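Local coordinates for beta-1,4-exocellulase (Thermobifida fusca, PDB 4B4H), which probably hydrolyses beta-1,4-glycosidic bonds in cellulose as an exo-acting cellobiohydrolase of glycoside hydrolase family 6, represented here by its catalytic domain, at residues D261-V266 / M284-S289. Residues are numbered along the deposited sequence; the frame is centred on the assembly and turned at random.
Sequences DELSFV and MLIDTS
The carboxylate of Glu262 bonds through OE1 to Ser224 OG and through OE2 to His189 N, while the aliphatic root of the same side chain meets Ile286, CB lying 4.0 Å from CG2. Two other carboxylates are gripped differently. Asp261, the N-cap of helix 262-276, accepts the capping bond from Ser264 N nearly head-on to OD1; Ser264 OG reaches that oxygen from the opposite face, on the anti side and 35° out of plane. Ser289 N, completing an Asx turn, and Ser289 OG come from above one face of Asp287 to OD1, where Val352 N is a further donor; OD2 receives Ala227 N and Lys353 N. Aspartate's short chain suits both places, accepting from nearby backbone N-H groups.

Between helix and strand the contact is apolar. Compact, beta-branched Val266 sets CG2 against Ile286 CD1 (4.1 Å). With CG1 turned from the carbonyl carbon (chi1 -49°) and the chain then extended (chi2 162°), Ile286 carries CD1 to Leu263 CA (4.0 Å). Met284 suits the place beside Val266 because its unbranched chain folds at chi2 and chi3, laying CE alongside Val266 CB at 3.8 Å. Shortened to an alanine, it would keep CB against the valine but probably leave a gap beside Val266 CB and O.

Residues 262-266 run nearly antiparallel to 284-287, as expected for a beta-alpha-beta crossover between parallel strands 221-224 and 283-287 in family 6's distorted barrel, with Glu262 beside His188, a predicted substrate-binding residue.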
loop_
_atom_site.group_PDB
_atom_site.type_symbol
_atom_site.label_atom_id
_atom_site.label_comp_id
_atom_site.label_asym_id
_atom_site.label_seq_id
_atom_site.Cartn_x
_atom_site.Cartn_y
_atom_site.Cartn_z
ATOM N N ASP A 261 -0.869 -10.492 11.286
ATOM C CA ASP A 261 -0.946 -10.544 9.819
ATOM C C ASP A 261 -2.033 -9.625 9.259
ATOM O O ASP A 261 -2.855 -9.096 10.000
ATOM C CB ASP A 261 -1.075 -11.995 9.318
ATOM C CG ASP A 261 -2.294 -12.720 9.867
ATOM O OD1 ASP A 261 -3.382 -12.113 9.988
ATOM O OD2 ASP A 261 -2.155 -13.924 10.155
ATOM N N GLU A 262 -2.037 -9.454 7.940
ATOM C CA GLU A 262 -2.924 -8.495 7.284
ATOM C C GLU A 262 -4.361 -8.980 7.160
ATOM O O GLU A 262 -5.304 -8.188 7.253
ATOM C CB GLU A 262 -2.384 -8.131 5.896
ATOM C CG GLU A 262 -1.129 -7.269 5.912
ATOM C CD GLU A 262 -1.363 -5.935 6.598
ATOM O OE1 GLU A 262 -2.045 -5.075 6.026
ATOM O OE2 GLU A 262 -0.894 -5.750 7.738
ATOM N N LEU A 263 -4.537 -10.277 6.946
ATOM C CA LEU A 263 -5.872 -10.779 6.722
ATOM C C LEU A 263 -6.753 -10.641 7.963
ATOM O O LEU A 263 -7.887 -10.150 7.869
ATOM C CB LEU A 263 -5.847 -12.218 6.211
ATOM C CG LEU A 263 -7.235 -12.790 5.909
ATOM C CD1 LEU A 263 -7.955 -12.043 4.803
ATOM C CD2 LEU A 263 -7.144 -14.268 5.560
ATOM N N SER A 264 -6.234 -11.058 9.122
ATOM C CA SER A 264 -6.979 -10.896 10.363
ATOM C C SER A 264 -7.358 -9.438 10.546
ATOM O O SER A 264 -8.483 -9.119 10.906
ATOM C CB SER A 264 -6.154 -11.365 11.557
ATOM O OG SER A 264 -4.940 -10.641 11.645
ATOM N N PHE A 265 -6.389 -8.567 10.275
ATOM C CA PHE A 265 -6.527 -7.127 10.410
ATOM C C PHE A 265 -7.634 -6.534 9.527
ATOM O O PHE A 265 -8.581 -5.930 10.041
ATOM C CB PHE A 265 -5.161 -6.465 10.163
ATOM C CG PHE A 265 -5.212 -4.962 10.002
ATOM C CD1 PHE A 265 -5.559 -4.133 11.064
ATOM C CD2 PHE A 265 -4.906 -4.382 8.774
ATOM C CE1 PHE A 265 -5.576 -2.754 10.904
ATOM C CE2 PHE A 265 -4.933 -3.010 8.605
ATOM C CZ PHE A 265 -5.276 -2.195 9.668
ATOM N N VAL A 266 -7.522 -6.678 8.208
ATOM C CA VAL A 266 -8.566 -6.106 7.320
ATOM C C VAL A 266 -9.970 -6.686 7.558
ATOM O O VAL A 266 -10.964 -5.992 7.349
ATOM C CB VAL A 266 -8.208 -6.135 5.804
ATOM C CG1 VAL A 266 -6.911 -5.373 5.560
ATOM C CG2 VAL A 266 -8.130 -7.559 5.271
ATOM N N MET A 284 -12.398 -5.551 0.955
ATOM C CA MET A 284 -11.037 -5.136 1.294
ATOM C C MET A 284 -10.034 -5.657 0.263
ATOM O O MET A 284 -10.224 -6.716 -0.306
ATOM C CB MET A 284 -10.637 -5.627 2.698
ATOM C CG MET A 284 -11.634 -5.326 3.816
ATOM S SD MET A 284 -11.956 -3.570 4.100
ATOM C CE MET A 284 -10.638 -3.215 5.260
ATOM N N LEU A 285 -8.948 -4.923 0.044
ATOM C CA LEU A 285 -7.829 -5.429 -0.750
ATOM C C LEU A 285 -6.601 -5.574 0.139
ATOM O O LEU A 285 -6.470 -4.847 1.123
ATOM C CB LEU A 285 -7.502 -4.485 -1.914
ATOM C CG LEU A 285 -8.611 -4.131 -2.905
ATOM C CD1 LEU A 285 -8.123 -3.099 -3.915
ATOM C CD2 LEU A 285 -9.153 -5.395 -3.585
ATOM N N ILE A 286 -5.737 -6.543 -0.186
ATOM C CA ILE A 286 -4.373 -6.592 0.374
ATOM C C ILE A 286 -3.360 -6.665 -0.767
ATOM O O ILE A 286 -3.485 -7.503 -1.661
ATOM C CB ILE A 286 -4.106 -7.803 1.296
ATOM C CG1 ILE A 286 -5.204 -7.985 2.366
ATOM C CG2 ILE A 286 -2.709 -7.677 1.922
ATOM C CD1 ILE A 286 -5.204 -9.380 2.993
ATOM N N ASP A 287 -2.345 -5.804 -0.717
ATOM C CA ASP A 287 -1.276 -5.829 -1.708
ATOM C C ASP A 287 -0.263 -6.882 -1.306
ATOM O O ASP A 287 0.421 -6.719 -0.286
ATOM C CB ASP A 287 -0.589 -4.466 -1.756
ATOM C CG ASP A 287 0.501 -4.369 -2.827
ATOM O OD1 ASP A 287 0.784 -5.345 -3.561
ATOM O OD2 ASP A 287 1.102 -3.272 -2.903
ATOM N N THR A 288 -0.161 -7.931 -2.127
ATOM C CA THR A 288 0.693 -9.092 -1.876
ATOM C C THR A 288 1.888 -9.127 -2.822
ATOM O O THR A 288 2.523 -10.175 -2.996
ATOM C CB THR A 288 -0.133 -10.354 -2.149
ATOM O OG1 THR A 288 -0.721 -10.215 -3.444
ATOM C CG2 THR A 288 -1.204 -10.527 -1.075
ATOM N N SER A 289 2.190 -7.979 -3.424
ATOM C CA SER A 289 3.295 -7.847 -4.388
ATOM C C SER A 289 4.621 -8.345 -3.827
ATOM O O SER A 289 5.416 -8.971 -4.539
ATOM C CB SER A 289 3.459 -6.390 -4.845
ATOM O OG SER A 289 3.716 -5.519 -3.754
#